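Local coordinates for cellulose biosynthesis protein BcsG (Salmonella typhimurium LT2, PDB 5OLT) that is required for cellulose biosynthesis, this chain being its zinc-bearing extramembrane domain, a member of the alkaline phosphatase family, at residues F88-K93 / V296-M301; N196-G201 / T250-S255. One frame throughout, in Å; residues are numbered along the deposited sequence. Where two conformers were deposited one is given.

Contact 1: F88-K93 / V296-M301; sequences FDILFK and VKFFGM
Backbone hydrogen bonds between D89-I90 and V296 join the two antiparallel strands. The carbonyl O of V296 is gripped twice, by D89 N at 2.9 Å and by I90 N at 3.0 Å, both donors lying in its carbonyl plane; V296 N returns a bond to I90 O, making I90 and V296 a hydrogen-bonded pair. Two residues further along the strand, at F298, a side chain supplies the acceptor: the carboxylate of D89 reaches across and its OD2 accepts F298 N at 2.8 Å. That bond is nearly straight (168°), although the N-H arrives from above the carboxylate plane. The same oxygen sits at the edge of the F298 ring, 3.5 Å from CD2, with carboxylate and ring almost coplanar (12°). The other oxygen, OD1, has the ammonium of K297 nearby but beyond salt-bridge range; K297 NZ is hydrogen-bonded to H87 O instead.

Apolar contacts lie on the face shared by I90 and V296, whose CB atoms are 4.1 Å apart. I90 CD1 extends to the edge of the F298 ring, and L324 of helix 318-328 packs against both I90 and V296. F88, its ring swung beside its own backbone N (chi1 -72°), brings CD1 to 3.5 Å from V296 N and also touches V263 of strand 259-265, the neighbour of 291-299 on its other side.

With D89 and I90 both facing V296, the pairing is a classic beta bulge, set between strands 90-96 and 291-299 in the mixed central sheet of this alkaline phosphatase-family domain.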
ATOM      1  N   PHE A  88      -5.919   4.543 -13.533  1.00 12.47           N
ATOM      2  CA  PHE A  88      -6.393   4.789 -12.158  1.00 11.77           C
ATOM      3  C   PHE A  88      -7.250   6.036 -12.047  1.00 11.53           C
ATOM      4  O   PHE A  88      -7.173   6.930 -12.880  1.00 14.04           O
ATOM      5  CB  PHE A  88      -5.177   4.940 -11.219  1.00 11.65           C
ATOM      6  CG  PHE A  88      -4.455   3.645 -10.967  1.00 12.00           C
ATOM      7  CD1 PHE A  88      -4.992   2.697 -10.100  1.00 12.30           C
ATOM      8  CD2 PHE A  88      -3.271   3.380 -11.627  1.00 13.07           C
ATOM      9  CE1 PHE A  88      -4.326   1.495  -9.887  1.00 13.28           C
ATOM     10  CE2 PHE A  88      -2.593   2.164 -11.448  1.00 12.48           C
ATOM     11  CZ  PHE A  88      -3.125   1.224 -10.578  1.00 12.77           C
ATOM     12  N   ASP A  89      -8.056   6.093 -11.005  1.00 10.68           N
ATOM     13  CA  ASP A  89      -8.771   7.310 -10.673  1.00 10.70           C
ATOM     14  C   ASP A  89      -7.930   8.218  -9.814  1.00 11.25           C
ATOM     15  O   ASP A  89      -8.019   9.424  -9.933  1.00 11.56           O
ATOM     16  CB  ASP A  89     -10.073   7.010  -9.943  1.00 11.80           C
ATOM     17  CG  ASP A  89     -11.071   6.265 -10.782  1.00 12.29           C
ATOM     18  OD1 ASP A  89     -11.032   6.368 -12.047  1.00 14.69           O
ATOM     19  OD2 ASP A  89     -11.940   5.600 -10.172  1.00 12.68           O
ATOM     20  N   ILE A  90      -7.100   7.639  -8.944  1.00 10.84           N
ATOM     21  CA  ILE A  90      -6.269   8.358  -7.984  1.00 10.71           C
ATOM     22  C   ILE A  90      -4.890   7.721  -8.040  1.00 10.08           C
ATOM     23  O   ILE A  90      -4.791   6.480  -7.978  1.00 11.19           O
ATOM     24  CB  ILE A  90      -6.857   8.227  -6.566  1.00 10.67           C
ATOM     25  CG1 ILE A  90      -8.270   8.804  -6.482  1.00 11.40           C
ATOM     26  CG2 ILE A  90      -5.903   8.870  -5.546  1.00 13.20           C
ATOM     27  CD1 ILE A  90      -9.003   8.400  -5.202  1.00 12.63           C
ATOM     28  N   LEU A  91      -3.843   8.517  -8.124  1.00  9.55           N
ATOM     29  CA  LEU A  91      -2.484   7.965  -8.198  1.00  9.60           C
ATOM     30  C   LEU A  91      -1.588   8.747  -7.258  1.00 10.64           C
ATOM     31  O   LEU A  91      -1.465   9.983  -7.386  1.00 10.63           O
ATOM     32  CB  LEU A  91      -1.997   8.039  -9.662  1.00 11.98           C
ATOM     33  CG  LEU A  91      -0.630   7.453  -9.986  1.00 12.60           C
ATOM     34  CD1 LEU A  91      -0.575   5.967  -9.642  1.00 14.65           C
ATOM     35  CD2 LEU A  91      -0.335   7.671 -11.470  1.00 14.71           C
ATOM     36  N   PHE A  92      -0.961   8.036  -6.322  1.00 10.75           N
ATOM     37  CA  PHE A  92      -0.030   8.696  -5.398  1.00 10.39           C
ATOM     38  C   PHE A  92       1.372   8.771  -5.981  1.00 10.65           C
ATOM     39  O   PHE A  92       1.904   7.765  -6.483  1.00 12.35           O
ATOM     40  CB  PHE A  92       0.039   7.881  -4.095  1.00 10.39           C
ATOM     41  CG  PHE A  92      -1.215   7.943  -3.261  1.00 10.81           C
ATOM     42  CD1 PHE A  92      -2.289   7.073  -3.504  1.00 11.06           C
ATOM     43  CD2 PHE A  92      -1.303   8.817  -2.187  1.00 10.95           C
ATOM     44  CE1 PHE A  92      -3.441   7.109  -2.724  1.00 12.74           C
ATOM     45  CE2 PHE A  92      -2.452   8.859  -1.386  1.00 11.39           C
ATOM     46  CZ  PHE A  92      -3.535   7.997  -1.640  1.00 12.36           C
ATOM     47  N   LYS A  93       1.989   9.946  -5.868  1.00 11.12           N
ATOM     48  CA  LYS A  93       3.332  10.207  -6.366  1.00 10.56           C
ATOM     49  C   LYS A  93       4.413  10.206  -5.290  1.00 11.03           C
ATOM     50  O   LYS A  93       5.566  10.072  -5.588  1.00 11.76           O
ATOM     51  CB  LYS A  93       3.356  11.519  -7.169  1.00 12.41           C
ATOM     52  CG  LYS A  93       2.465  11.533  -8.413  1.00 16.14           C
ATOM     53  CD  LYS A  93       2.840  10.399  -9.359  1.00 18.49           C
ATOM     54  CE  LYS A  93       2.013  10.408 -10.643  1.00 24.98           C
ATOM     55  NZ  LYS A  93       2.353  11.584 -11.484  1.00 30.83           N
ATOM     56  N   VAL A 296      -5.682   3.994  -6.882  1.00 10.24           N
ATOM     57  CA  VAL A 296      -7.033   3.552  -6.554  1.00  9.58           C
ATOM     58  C   VAL A 296      -7.870   3.713  -7.803  1.00 10.39           C
ATOM     59  O   VAL A 296      -7.743   4.717  -8.508  1.00 10.39           O
ATOM     60  CB  VAL A 296      -7.633   4.402  -5.408  1.00 11.37           C
ATOM     61  CG1 VAL A 296      -9.031   3.911  -5.021  1.00 13.39           C
ATOM     62  CG2 VAL A 296      -6.720   4.375  -4.172  1.00 12.58           C
ATOM     63  N   LYS A 297      -8.697   2.720  -8.071  0.70 10.32           N
ATOM     64  CA  LYS A 297      -9.653   2.800  -9.188  0.70 10.93           C
ATOM     65  C   LYS A 297     -10.995   2.292  -8.703  0.70 11.30           C
ATOM     66  O   LYS A 297     -11.075   1.258  -8.035  0.70 10.74           O
ATOM     67  CB  LYS A 297      -9.192   1.930 -10.369  0.70 12.68           C
ATOM     68  CG  LYS A 297      -9.972   2.142 -11.667  0.70 14.20           C
ATOM     69  CD  LYS A 297      -9.268   1.470 -12.848  0.70 14.50           C
ATOM     70  CE  LYS A 297     -10.125   1.546 -14.112  0.70 16.85           C
ATOM     71  NZ  LYS A 297     -10.437   2.927 -14.558  0.70 17.35           N
ATOM     72  N   PHE A 298     -12.052   3.018  -9.046  1.00 11.18           N
ATOM     73  CA  PHE A 298     -13.422   2.567  -8.743  1.00 12.11           C
ATOM     74  C   PHE A 298     -14.113   2.060 -10.006  1.00 13.25           C
ATOM     75  O   PHE A 298     -13.979   2.665 -11.095  1.00 18.01           O
ATOM     76  CB  PHE A 298     -14.243   3.710  -8.159  1.00 12.67           C
ATOM     77  CG  PHE A 298     -13.720   4.238  -6.843  1.00 11.89           C
ATOM     78  CD1 PHE A 298     -14.158   3.678  -5.626  1.00 14.12           C
ATOM     79  CD2 PHE A 298     -12.814   5.306  -6.809  1.00 13.33           C
ATOM     80  CE1 PHE A 298     -13.682   4.182  -4.410  1.00 13.71           C
ATOM     81  CE2 PHE A 298     -12.331   5.793  -5.609  1.00 13.90           C
ATOM     82  CZ  PHE A 298     -12.784   5.241  -4.398  1.00 13.34           C
ATOM     83  N   PHE A 299     -14.799   0.940  -9.880  1.00 11.10           N
ATOM     84  CA  PHE A 299     -15.520   0.317 -10.987  1.00 12.11           C
ATOM     85  C   PHE A 299     -16.987   0.280 -10.614  1.00 12.89           C
ATOM     86  O   PHE A 299     -17.340   0.154  -9.421  1.00 13.51           O
ATOM     87  CB  PHE A 299     -15.045  -1.112 -11.214  1.00 12.58           C
ATOM     88  CG  PHE A 299     -13.613  -1.199 -11.665  1.00 12.60           C
ATOM     89  CD1 PHE A 299     -12.562  -1.196 -10.738  1.00 12.65           C
ATOM     90  CD2 PHE A 299     -13.324  -1.272 -13.010  1.00 15.04           C
ATOM     91  CE1 PHE A 299     -11.247  -1.276 -11.149  1.00 13.73           C
ATOM     92  CE2 PHE A 299     -11.989  -1.327 -13.425  1.00 17.44           C
ATOM     93  CZ  PHE A 299     -10.970  -1.348 -12.491  1.00 14.67           C
ATOM     94  N   GLY A 300     -17.835   0.430 -11.630  1.00 14.73           N
ATOM     95  CA  GLY A 300     -19.268   0.277 -11.456  1.00 15.92           C
ATOM     96  C   GLY A 300     -19.951   1.513 -10.910  1.00 14.52           C
ATOM     97  O   GLY A 300     -21.101   1.420 -10.443  1.00 18.59           O
ATOM     98  N   MET A 301     -19.282   2.667 -10.950  0.70 15.30           N
ATOM     99  CA  MET A 301     -19.892   3.922 -10.480  0.70 16.50           C
ATOM    100  C   MET A 301     -20.908   4.451 -11.488  0.70 15.79           C
ATOM    101  O   MET A 301     -20.694   4.373 -12.703  0.70 15.56           O
ATOM    102  CB  MET A 301     -18.866   5.005 -10.224  0.70 15.55           C
ATOM    103  CG  MET A 301     -17.904   4.680  -9.076  0.70 14.92           C
ATOM    104  SD  MET A 301     -16.708   6.007  -8.863  0.70 16.28           S
ATOM    105  CE  MET A 301     -17.701   7.383  -8.276  0.70 17.46           C
TER

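Contact 2: N196-G201 / T250-S255; sequences NRWLTG and TELEKS
Helices 196-201 and 250-255 run nearly parallel, their N-to-C directions only 14° apart, with local axes 11.4 Å from each other at closest approach. This wide spacing is bridged by a few side chains, and no hydrogen bond crosses between the segments. L199 and L252 make the closest contact: methyl CD1 of L199 meets methyl CD2 of L252 at 3.7 Å. L199 holds CG anti to its backbone nitrogen (chi1 -175°), which directs its two methyls toward the other helix. Its other methyl, CD2, lies 4.3 Å from E251 CB, while CD1 has the hydroxyl of S255 at the limit of contact.

L252 CD2 also serves a second partner. It comes to the edge of the W198 indole, 4.1 Å from CZ3 and near the ring plane, with the two side chains crossing at about a right angle. The indole's polar end is engaged separately, NE1 being hydrogen-bonded to T212 OG1 on strand 210-216. Toward the more exposed side of the interface, N196 OD1 makes a loose contact with E251 CG at 4.2 Å. E251 bends at chi2 (-51°), and its OE2 forms a salt bridge with K254 NZ one turn later, met on the syn side at 3.3 Å. S255 OG bonds L252 O at 2.7 Å and is also hydrogen-bonded to R257 N.

F248, one turn before L252, extends the interface by touching N196, W198 and L199. Beneath the pair lies the central sheet: W198 packs on V259 and L252 on V261, both of strand 259-265.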
ATOM      1  N   ASN A 196      -9.215 -13.646 -12.215  1.00 12.92           N
ATOM      2  CA  ASN A 196     -10.450 -14.143 -12.839  1.00 13.58           C
ATOM      3  C   ASN A 196     -11.182 -15.143 -11.942  1.00 14.05           C
ATOM      4  O   ASN A 196     -12.429 -15.153 -11.904  1.00 15.62           O
ATOM      5  CB  ASN A 196     -10.161 -14.730 -14.199  1.00 14.42           C
ATOM      6  CG  ASN A 196     -10.097 -13.660 -15.273  1.00 16.61           C
ATOM      7  OD1 ASN A 196     -10.741 -12.607 -15.176  1.00 23.33           O
ATOM      8  ND2 ASN A 196      -9.335 -13.931 -16.318  1.00 19.61           N
ATOM      9  N   ARG A 197     -10.428 -15.953 -11.213  1.00 13.70           N
ATOM     10  CA  ARG A 197     -11.018 -16.878 -10.240  1.00 14.11           C
ATOM     11  C   ARG A 197     -11.713 -16.090  -9.132  1.00 14.40           C
ATOM     12  O   ARG A 197     -12.826 -16.395  -8.714  1.00 15.44           O
ATOM     13  CB  ARG A 197      -9.946 -17.831  -9.686  1.00 14.89           C
ATOM     14  CG  ARG A 197     -10.484 -18.697  -8.543  1.00 16.30           C
ATOM     15  CD  ARG A 197      -9.505 -19.784  -8.156  1.00 16.32           C
ATOM     16  NE  ARG A 197      -9.355 -20.779  -9.232  1.00 18.90           N
ATOM     17  CZ  ARG A 197      -8.625 -21.888  -9.146  1.00 18.43           C
ATOM     18  NH1 ARG A 197      -7.971 -22.190  -8.029  1.00 17.84           N
ATOM     19  NH2 ARG A 197      -8.580 -22.721 -10.192  1.00 20.10           N
ATOM     20  N   TRP A 198     -11.069 -15.019  -8.652  1.00 14.01           N
ATOM     21  CA  TRP A 198     -11.679 -14.149  -7.667  1.00 13.36           C
ATOM     22  C   TRP A 198     -12.994 -13.542  -8.197  1.00 13.81           C
ATOM     23  O   TRP A 198     -14.017 -13.527  -7.493  1.00 15.52           O
ATOM     24  CB  TRP A 198     -10.672 -13.039  -7.308  1.00 14.34           C
ATOM     25  CG  TRP A 198     -11.214 -11.980  -6.417  1.00 12.72           C
ATOM     26  CD1 TRP A 198     -11.278 -12.022  -5.058  1.00 13.80           C
ATOM     27  CD2 TRP A 198     -11.804 -10.743  -6.809  1.00 12.92           C
ATOM     28  NE1 TRP A 198     -11.869 -10.895  -4.572  1.00 13.70           N
ATOM     29  CE2 TRP A 198     -12.210 -10.079  -5.620  1.00 12.31           C
ATOM     30  CE3 TRP A 198     -12.021 -10.116  -8.044  1.00 14.51           C
ATOM     31  CZ2 TRP A 198     -12.811  -8.821  -5.634  1.00 14.79           C
ATOM     32  CZ3 TRP A 198     -12.641  -8.877  -8.056  1.00 16.22           C
ATOM     33  CH2 TRP A 198     -13.038  -8.247  -6.857  1.00 15.59           C
ATOM     34  N   LEU A 199     -12.975 -13.083  -9.443  1.00 13.74           N
ATOM     35  CA  LEU A 199     -14.135 -12.406 -10.054  1.00 15.34           C
ATOM     36  C   LEU A 199     -15.328 -13.361 -10.220  1.00 17.05           C
ATOM     37  O   LEU A 199     -16.461 -12.972  -9.994  1.00 20.01           O
ATOM     38  CB  LEU A 199     -13.759 -11.780 -11.401  1.00 16.50           C
ATOM     39  CG  LEU A 199     -14.876 -10.944 -12.055  1.00 17.74           C
ATOM     40  CD1 LEU A 199     -15.409  -9.829 -11.147  1.00 19.60           C
ATOM     41  CD2 LEU A 199     -14.346 -10.375 -13.374  1.00 20.93           C
ATOM     42  N   THR A 200     -15.075 -14.605 -10.607  0.70 18.43           N
ATOM     43  CA  THR A 200     -16.167 -15.605 -10.701  0.70 23.33           C
ATOM     44  C   THR A 200     -16.764 -15.841  -9.294  0.70 26.12           C
ATOM     45  O   THR A 200     -17.994 -15.866  -9.121  0.70 28.39           O
ATOM     46  CB  THR A 200     -15.683 -16.965 -11.241  0.70 27.72           C
ATOM     47  OG1 THR A 200     -14.863 -17.601 -10.254  0.70 33.95           O
ATOM     48  CG2 THR A 200     -14.904 -16.825 -12.580  0.70 24.14           C
ATOM     49  N   GLY A 201     -15.887 -15.996  -8.289  1.00 25.31           N
ATOM     50  CA  GLY A 201     -16.335 -16.257  -6.896  1.00 27.60           C
ATOM     51  C   GLY A 201     -17.246 -15.159  -6.359  1.00 28.83           C
ATOM     52  O   GLY A 201     -18.270 -15.453  -5.707  1.00 29.46           O
ATOM     53  N   THR A 250     -10.206  -4.194 -17.451  1.00 14.79           N
ATOM     54  CA  THR A 250     -11.218  -4.280 -18.550  1.00 16.84           C
ATOM     55  C   THR A 250     -12.328  -5.300 -18.249  1.00 16.24           C
ATOM     56  O   THR A 250     -13.536  -5.009 -18.461  1.00 18.75           O
ATOM     57  CB  THR A 250     -10.528  -4.539 -19.899  1.00 18.56           C
ATOM     58  OG1 THR A 250      -9.614  -3.458 -20.132  1.00 22.51           O
ATOM     59  CG2 THR A 250     -11.520  -4.587 -21.024  1.00 20.68           C
ATOM     60  N   GLU A 251     -11.947  -6.473 -17.752  1.00 16.70           N
ATOM     61  CA  GLU A 251     -12.911  -7.484 -17.305  1.00 18.68           C
ATOM     62  C   GLU A 251     -13.813  -6.944 -16.208  1.00 16.53           C
ATOM     63  O   GLU A 251     -15.039  -7.195 -16.221  1.00 18.17           O
ATOM     64  CB  GLU A 251     -12.242  -8.787 -16.831  1.00 22.69           C
ATOM     65  CG  GLU A 251     -11.637  -9.629 -17.934  1.00 28.22           C
ATOM     66  CD  GLU A 251     -12.631  -9.869 -19.063  1.00 37.51           C
ATOM     67  OE1 GLU A 251     -13.644 -10.576 -18.822  1.00 44.59           O
ATOM     68  OE2 GLU A 251     -12.411  -9.332 -20.184  1.00 43.51           O
ATOM     69  N   LEU A 252     -13.233  -6.169 -15.289  1.00 16.14           N
ATOM     70  CA  LEU A 252     -14.020  -5.620 -14.181  1.00 15.60           C
ATOM     71  C   LEU A 252     -15.020  -4.617 -14.685  1.00 16.02           C
ATOM     72  O   LEU A 252     -16.187  -4.629 -14.236  1.00 17.12           O
ATOM     73  CB  LEU A 252     -13.155  -4.939 -13.118  1.00 18.03           C
ATOM     74  CG  LEU A 252     -12.576  -5.781 -12.007  1.00 20.62           C
ATOM     75  CD1 LEU A 252     -11.975  -4.791 -11.035  1.00 19.38           C
ATOM     76  CD2 LEU A 252     -13.596  -6.647 -11.305  1.00 21.36           C
ATOM     77  N   GLU A 253     -14.591  -3.742 -15.606  1.00 15.27           N
ATOM     78  CA  GLU A 253     -15.499  -2.772 -16.234  0.70 19.15           C
ATOM     79  C   GLU A 253     -16.666  -3.530 -16.884  1.00 19.87           C
ATOM     80  O   GLU A 253     -17.836  -3.177 -16.688  1.00 21.18           O
ATOM     81  CB  GLU A 253     -14.763  -1.925 -17.282  0.70 22.97           C
ATOM     82  CG  GLU A 253     -13.944  -0.766 -16.730  0.70 25.75           C
ATOM     83  CD  GLU A 253     -12.885  -0.191 -17.690  0.70 34.87           C
ATOM     84  OE1 GLU A 253     -12.745  -0.647 -18.861  0.70 36.51           O
ATOM     85  OE2 GLU A 253     -12.169   0.741 -17.256  0.70 38.16           O
ATOM     86  N   LYS A 254     -16.361  -4.588 -17.635  1.00 19.65           N
ATOM     87  CA  LYS A 254     -17.422  -5.351 -18.341  1.00 21.76           C
ATOM     88  C   LYS A 254     -18.411  -6.007 -17.371  1.00 21.46           C
ATOM     89  O   LYS A 254     -19.592  -6.172 -17.689  1.00 22.22           O
ATOM     90  CB  LYS A 254     -16.832  -6.448 -19.225  1.00 25.23           C
ATOM     91  CG  LYS A 254     -16.112  -5.999 -20.487  1.00 31.56           C
ATOM     92  CD  LYS A 254     -15.490  -7.234 -21.124  1.00 38.87           C
ATOM     93  CE  LYS A 254     -14.759  -6.922 -22.417  1.00 40.78           C
ATOM     94  NZ  LYS A 254     -13.973  -8.120 -22.819  1.00 48.52           N
ATOM     95  N   SER A 255     -17.949  -6.356 -16.173  1.00 21.31           N
ATOM     96  CA  SER A 255     -18.763  -7.094 -15.215  1.00 20.73           C
ATOM     97  C   SER A 255     -19.882  -6.220 -14.652  1.00 19.89           C
ATOM     98  O   SER A 255     -20.871  -6.759 -14.151  1.00 23.42           O
ATOM     99  CB  SER A 255     -17.900  -7.607 -14.059  1.00 19.74           C
ATOM    100  OG  SER A 255     -17.660  -6.569 -13.124  1.00 19.02           O
TER

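How the contacts relate
Contact 1 is a buried pairing within the central sheet, whereas contact 2 is a partly buried junction of two helices that cover that sheet; their centres are about 17 Å apart. Directional hydrogen bonds dominate the first, dispersed apolar touches the second, with its charged groups kept toward the outside. They meet through F299 at the end of strand 291-299: its CE1 lies 3.6 Å from L252 CD1, and its ring also packs against the E253 backbone. K297 and E253 add a long, weak ion pair. Along the chain, 196-201 and 250-255 both fall within the long excursion that 88-93 and 296-301 close.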